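Local structure of monosaccharide ABC transporter substrate-binding protein, CUT2 family (4RU1) at residues A81-D86 with V105-G110; L120-Q125 with G277-T282. The protein probably serves as the substrate-binding component of a sugar ABC transporter and holds myo-inositol in the cleft between its two domains. All coordinates share one frame; numbering follows the deposited sequence.

Interaction 1: residues A81-D86 with V105-G110. With INS (1,2,3,4,5,6-hexahydroxy-cyclohexane), chain M.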
loop_
_atom_site.group_PDB
_atom_site.type_symbol
_atom_site.label_atom_id
_atom_site.label_comp_id
_atom_site.label_asym_id
_atom_site.label_seq_id
_atom_site.Cartn_x
_atom_site.Cartn_y
_atom_site.Cartn_z
ATOM N N ALA A 81 -2.191 -2.289 -15.684
ATOM C CA ALA A 81 -2.327 -2.468 -14.262
ATOM C C ALA A 81 -2.171 -1.121 -13.579
ATOM O O ALA A 81 -1.111 -0.439 -13.771
ATOM C CB ALA A 81 -1.264 -3.459 -13.848
ATOM N N VAL A 82 -3.200 -0.667 -12.853
ATOM C CA VAL A 82 -3.225 0.705 -12.376
ATOM C C VAL A 82 -3.657 0.819 -10.919
ATOM O O VAL A 82 -4.450 0.036 -10.418
ATOM C CB VAL A 82 -4.193 1.522 -13.230
ATOM C CG1 VAL A 82 -5.643 1.082 -13.096
ATOM C CG2 VAL A 82 -4.011 2.989 -12.983
ATOM N N THR A 83 -3.093 1.797 -10.211
ATOM C CA THR A 83 -3.515 2.139 -8.819
ATOM C C THR A 83 -4.516 3.310 -8.826
ATOM O O THR A 83 -4.451 4.170 -9.718
ATOM C CB THR A 83 -2.311 2.488 -7.934
ATOM O OG1 THR A 83 -1.773 3.743 -8.395
ATOM C CG2 THR A 83 -1.270 1.437 -8.050
ATOM N N ILE A 84 -5.458 3.354 -7.897
ATOM C CA ILE A 84 -6.503 4.367 -7.914
ATOM C C ILE A 84 -6.589 5.030 -6.519
ATOM O O ILE A 84 -7.600 4.989 -5.848
ATOM C CB ILE A 84 -7.884 3.811 -8.300
ATOM C CG1 ILE A 84 -7.791 2.781 -9.409
ATOM C CG2 ILE A 84 -8.816 4.954 -8.687
ATOM C CD1 ILE A 84 -9.060 2.071 -9.726
ATOM N N PRO A 85 -5.556 5.817 -6.151
ATOM C CA PRO A 85 -5.601 6.522 -4.894
ATOM C C PRO A 85 -6.577 7.695 -4.885
ATOM O O PRO A 85 -6.997 8.180 -3.869
ATOM C CB PRO A 85 -4.150 6.996 -4.699
ATOM C CG PRO A 85 -3.643 7.176 -6.116
ATOM C CD PRO A 85 -4.237 5.937 -6.794
ATOM N N ASP A 86 -6.815 8.292 -6.053
ATOM C CA ASP A 86 -7.675 9.494 -6.171
ATOM C C ASP A 86 -8.694 9.199 -7.259
ATOM O O ASP A 86 -8.494 9.545 -8.432
ATOM C CB ASP A 86 -6.757 10.654 -6.581
ATOM C CG ASP A 86 -7.438 12.008 -6.619
ATOM O OD1 ASP A 86 -8.697 12.101 -6.580
ATOM O OD2 ASP A 86 -6.652 12.976 -6.705
ATOM N N VAL A 105 -6.587 -4.036 -14.956
ATOM C CA VAL A 105 -6.613 -4.581 -13.601
ATOM C C VAL A 105 -6.175 -3.480 -12.676
ATOM O O VAL A 105 -5.247 -2.748 -13.008
ATOM C CB VAL A 105 -5.792 -5.851 -13.468
ATOM C CG1 VAL A 105 -5.648 -6.327 -12.006
ATOM C CG2 VAL A 105 -6.471 -6.965 -14.289
ATOM N N ALA A 106 -6.874 -3.339 -11.535
ATOM C CA ALA A 106 -6.539 -2.330 -10.511
ATOM C C ALA A 106 -5.858 -3.015 -9.345
ATOM O O ALA A 106 -6.034 -4.223 -9.140
ATOM C CB ALA A 106 -7.714 -1.497 -10.102
ATOM N N PHE A 107 -5.001 -2.314 -8.640
ATOM C CA PHE A 107 -4.331 -2.930 -7.547
ATOM C C PHE A 107 -3.884 -1.846 -6.561
ATOM O O PHE A 107 -3.835 -0.640 -6.889
ATOM C CB PHE A 107 -3.153 -3.842 -7.995
ATOM C CG PHE A 107 -1.956 -3.083 -8.493
ATOM C CD1 PHE A 107 -1.927 -2.514 -9.750
ATOM C CD2 PHE A 107 -0.817 -3.041 -7.714
ATOM C CE1 PHE A 107 -0.811 -1.794 -10.206
ATOM C CE2 PHE A 107 0.282 -2.304 -8.145
ATOM C CZ PHE A 107 0.298 -1.743 -9.385
ATOM N N ASN A 108 -3.652 -2.267 -5.317
ATOM C CA ASN A 108 -3.052 -1.513 -4.238
ATOM C C ASN A 108 -3.964 -0.388 -3.653
ATOM O O ASN A 108 -4.125 -0.331 -2.428
ATOM C CB ASN A 108 -1.742 -0.894 -4.590
ATOM C CG ASN A 108 -1.136 -0.180 -3.420
ATOM O OD1 ASN A 108 -1.220 1.051 -3.345
ATOM N ND2 ASN A 108 -0.564 -0.886 -2.490
ATOM N N ALA A 109 -4.524 0.475 -4.501
ATOM C CA ALA A 109 -5.415 1.521 -4.059
ATOM C C ALA A 109 -6.634 1.557 -4.909
ATOM O O ALA A 109 -6.522 1.482 -6.110
ATOM C CB ALA A 109 -4.740 2.846 -4.086
ATOM N N GLY A 110 -7.783 1.825 -4.284
ATOM C CA GLY A 110 -9.082 1.987 -4.948
ATOM C C GLY A 110 -10.014 0.788 -4.857
ATOM O O GLY A 110 -10.765 0.562 -5.775
HETATM C C1 INS M . 1.517 1.462 1.362
HETATM C C2 INS M . 2.440 2.627 1.686
HETATM C C3 INS M . 2.819 3.340 0.387
HETATM C C4 INS M . 1.625 3.707 -0.465
HETATM C C5 INS M . 0.790 2.513 -0.802
HETATM C C6 INS M . 0.352 1.742 0.414
HETATM O O1 INS M . 1.060 0.776 2.538
HETATM O O2 INS M . 1.648 3.548 2.455
HETATM O O3 INS M . 3.517 4.535 0.790
HETATM O O4 INS M . 2.047 4.374 -1.681
HETATM O O5 INS M . -0.420 2.867 -1.508
HETATM O O6 INS M . -0.348 0.519 0.043
#

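Interaction 2: residues L120-Q125 with G277-T282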
loop_
_atom_site.group_PDB
_atom_site.type_symbol
_atom_site.label_atom_id
_atom_site.label_comp_id
_atom_site.label_asym_id
_atom_site.label_seq_id
_atom_site.Cartn_x
_atom_site.Cartn_y
_atom_site.Cartn_z
ATOM N N LEU A 120 -11.333 -5.044 -14.591
ATOM C CA LEU A 120 -11.829 -6.439 -14.560
ATOM C C LEU A 120 -11.667 -7.046 -13.179
ATOM O O LEU A 120 -12.409 -7.945 -12.822
ATOM C CB LEU A 120 -11.059 -7.365 -15.519
ATOM C CG LEU A 120 -11.058 -6.990 -16.984
ATOM C CD1 LEU A 120 -10.083 -7.805 -17.835
ATOM C CD2 LEU A 120 -12.478 -7.102 -17.476
ATOM N N MET A 121 -10.619 -6.651 -12.468
ATOM C CA MET A 121 -10.214 -7.339 -11.243
ATOM C C MET A 121 -9.504 -6.329 -10.313
ATOM O O MET A 121 -9.100 -5.232 -10.757
ATOM C CB MET A 121 -9.225 -8.396 -11.564
ATOM C CG MET A 121 -9.634 -9.617 -12.366
ATOM S SD MET A 121 -8.402 -10.831 -12.814
ATOM C CE MET A 121 -8.122 -10.452 -14.589
ATOM N N TYR A 122 -9.301 -6.689 -9.064
ATOM C CA TYR A 122 -8.564 -5.863 -8.142
ATOM C C TYR A 122 -7.780 -6.725 -7.211
ATOM O O TYR A 122 -8.322 -7.744 -6.739
ATOM C CB TYR A 122 -9.476 -5.033 -7.246
ATOM C CG TYR A 122 -8.772 -4.034 -6.319
ATOM C CD1 TYR A 122 -8.471 -2.740 -6.676
ATOM C CD2 TYR A 122 -8.431 -4.415 -5.024
ATOM C CE1 TYR A 122 -7.779 -1.875 -5.817
ATOM C CE2 TYR A 122 -7.720 -3.549 -4.135
ATOM C CZ TYR A 122 -7.441 -2.257 -4.561
ATOM O OH TYR A 122 -6.849 -1.348 -3.726
ATOM N N PHE A 123 -6.534 -6.375 -6.921
ATOM C CA PHE A 123 -5.627 -7.088 -5.944
ATOM C C PHE A 123 -5.121 -6.123 -4.888
ATOM O O PHE A 123 -4.467 -5.105 -5.214
ATOM C CB PHE A 123 -4.421 -7.724 -6.700
ATOM C CG PHE A 123 -4.855 -8.739 -7.729
ATOM C CD1 PHE A 123 -5.210 -8.312 -8.968
ATOM C CD2 PHE A 123 -5.099 -10.067 -7.371
ATOM C CE1 PHE A 123 -5.706 -9.223 -9.905
ATOM C CE2 PHE A 123 -5.588 -10.978 -8.297
ATOM C CZ PHE A 123 -5.884 -10.527 -9.561
ATOM N N GLY A 124 -5.444 -6.430 -3.632
ATOM C CA GLY A 124 -4.912 -5.721 -2.489
ATOM C C GLY A 124 -5.611 -6.065 -1.257
ATOM O O GLY A 124 -6.397 -7.027 -1.200
ATOM N N GLN A 125 -5.448 -5.220 -0.249
ATOM C CA GLN A 125 -6.147 -5.479 1.006
ATOM C C GLN A 125 -7.209 -4.436 1.243
ATOM O O GLN A 125 -7.125 -3.274 0.750
ATOM C CB GLN A 125 -5.144 -5.643 2.155
ATOM C CG GLN A 125 -5.004 -4.572 3.183
ATOM C CD GLN A 125 -3.744 -4.646 4.001
ATOM O OE1 GLN A 125 -3.218 -5.732 4.214
ATOM N NE2 GLN A 125 -3.265 -3.513 4.446
ATOM N N GLY A 277 -15.831 -10.733 -9.683
ATOM C CA GLY A 277 -16.479 -9.434 -9.496
ATOM C C GLY A 277 -16.192 -8.743 -8.194
ATOM O O GLY A 277 -16.721 -7.682 -7.902
ATOM N N GLU A 278 -15.361 -9.406 -7.358
ATOM C CA GLU A 278 -14.919 -8.784 -6.122
ATOM C C GLU A 278 -13.398 -8.868 -6.047
ATOM O O GLU A 278 -12.754 -9.642 -6.785
ATOM C CB GLU A 278 -15.625 -9.339 -4.866
ATOM C CG GLU A 278 -17.160 -9.151 -4.978
ATOM C CD GLU A 278 -17.968 -9.310 -3.701
ATOM O OE1 GLU A 278 -17.368 -9.601 -2.642
ATOM O OE2 GLU A 278 -19.223 -9.134 -3.794
ATOM N N ALA A 279 -12.850 -8.065 -5.152
ATOM C CA ALA A 279 -11.412 -8.000 -4.991
ATOM C C ALA A 279 -10.854 -9.343 -4.556
ATOM O O ALA A 279 -11.491 -10.133 -3.838
ATOM C CB ALA A 279 -10.998 -6.894 -3.989
ATOM N N VAL A 280 -9.647 -9.632 -5.012
ATOM C CA VAL A 280 -8.774 -10.693 -4.497
ATOM C C VAL A 280 -7.857 -10.137 -3.400
ATOM O O VAL A 280 -7.068 -9.231 -3.629
ATOM C CB VAL A 280 -7.913 -11.266 -5.588
ATOM C CG1 VAL A 280 -6.949 -12.323 -5.053
ATOM C CG2 VAL A 280 -8.847 -11.832 -6.652
ATOM N N LYS A 281 -7.935 -10.743 -2.208
ATOM C CA LYS A 281 -7.332 -10.218 -1.023
ATOM C C LYS A 281 -5.898 -10.686 -0.913
ATOM O O LYS A 281 -5.599 -11.844 -1.225
ATOM C CB LYS A 281 -8.041 -10.751 0.191
ATOM C CG LYS A 281 -9.465 -10.367 0.363
ATOM C CD LYS A 281 -9.948 -10.897 1.721
ATOM C CE LYS A 281 -11.447 -10.810 1.814
ATOM N NZ LYS A 281 -12.108 -11.823 0.951
ATOM N N THR A 282 -5.000 -9.757 -0.560
ATOM C CA THR A 282 -3.579 -10.070 -0.348
ATOM C C THR A 282 -3.206 -9.816 1.107
ATOM O O THR A 282 -2.024 -9.903 1.496
ATOM C CB THR A 282 -2.696 -9.230 -1.332
ATOM O OG1 THR A 282 -2.977 -7.848 -1.015
ATOM C CG2 THR A 282 -3.066 -9.487 -2.755
HETATM O O HOH W 1 -13.188 -9.645 -10.666
HETATM O O HOH W 2 -10.931 -9.335 -8.762
#

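Interaction 1: residues A81-D86 with V105-G110
V105 O is gripped by two groups: V82 N donates an in-plane hydrogen bond of 2.9 Å to it, and the CA-H of A81 adds a weaker contact. One step along, V82 O in turn accepts from F107 N at 3.0 Å, this donor being tilted out of the carbonyl plane. Such alternation is the parallel pairing expected of a beta-alpha-beta crossover, here strand 79-82, helix 87-99 and strand 104-107. Past the strands a single further bond joins the loops, I84 N reaching A109 O at 2.8 Å from above the carbonyl plane. The F107 ring turns back against the neighbouring strand because its CG sits between the backbone N and the carbonyl carbon (chi1 72°). T83 CG2 lies over one face of the F107 ring in a CH-pi contact, 4.0 Å from the centroid, while A81 C meets that ring's edge. The hydroxyl of T83 is engaged by H28 and E65. On the face bearing V82 and A106, I84 CD1 rests on A106 CB at 3.8 Å; close by, a CB on G110 would collide with that of I84. N108 then spans two neighbouring hydroxyls of the inositol: OD1 accepts from INS O5 at 2.7 Å, and ND2 donates to INS O6 at 2.9 Å. With ND2 also bonded to E256, the amide's rotation is fixed, which implies that one ligand hydroxyl is met as a donor and the next as an acceptor.

Interaction 2: residues L120-Q125 with G277-T282
F123 overlaps V280 through ring atoms CD2 and CE2, the two side chains running alongside each other, with F123 CD2 only 3.5 Å from V280 CB and F123 CE2 3.7 Å from V280 CG2. The ring takes this course because its CG stands beside the backbone N, anti to the carbonyl carbon (chi1 -61°); E259 and S263 of helix 253-270 also touch it. Replacing the F123 ring by an alanine would remove the CD2 and CE2 contacts, which would probably leave V280 without its aromatic neighbour and open a gap between the two side chains. Between the backbones, V280 N donates to Y122 O at 2.9 Å, nearly along the C=O axis, and V280 O receives G124 N at 3.2 Å. Residues 280-281 thus form a short, weakly bonded parallel strand at the edge, added to the sheet of strand 121-124 after the chain has passed through the other domain, as in the two-domain fold of periplasmic binding proteins. T282 N closes the pairing on G124 O at 3.1 Å, from well above the carbonyl plane, and the T282 hydroxyl is bonded to Q251 O. Across the backbone from F123, Y122 CD2 meets A279 CB at 3.7 Å, while the Y122 ring stacks on W114. A CB at G124 would be crowded by Y122 CE2. Where the strands diverge toward L120, water replaces direct bonds: one molecule links L120 O to G277 N, another Y122 N to E278 O.

Overall arrangement
Interactions 1 and 2 sit in one parallel sheet, their centres about 10 Å apart, and are joined where strands 104-107 and 121-124 run side by side. Probable hydrogen bonds cross this seam from A106 N to M121 O and from N108 N to F123 O, each 3.0 Å long. The backbone of the ligand-binding N108 is therefore probably held by strand 121-124, whose other edge pairs with residues 277-282. Y122 OH packs against the same turn, 3.0 Å from N108 C. E256, the second partner of N108, also takes the T282 hydroxyl weakly; Q251, bonded to T282, binds the inositol through OE1. The side chain of Q125 stays about 6 Å from the ligand.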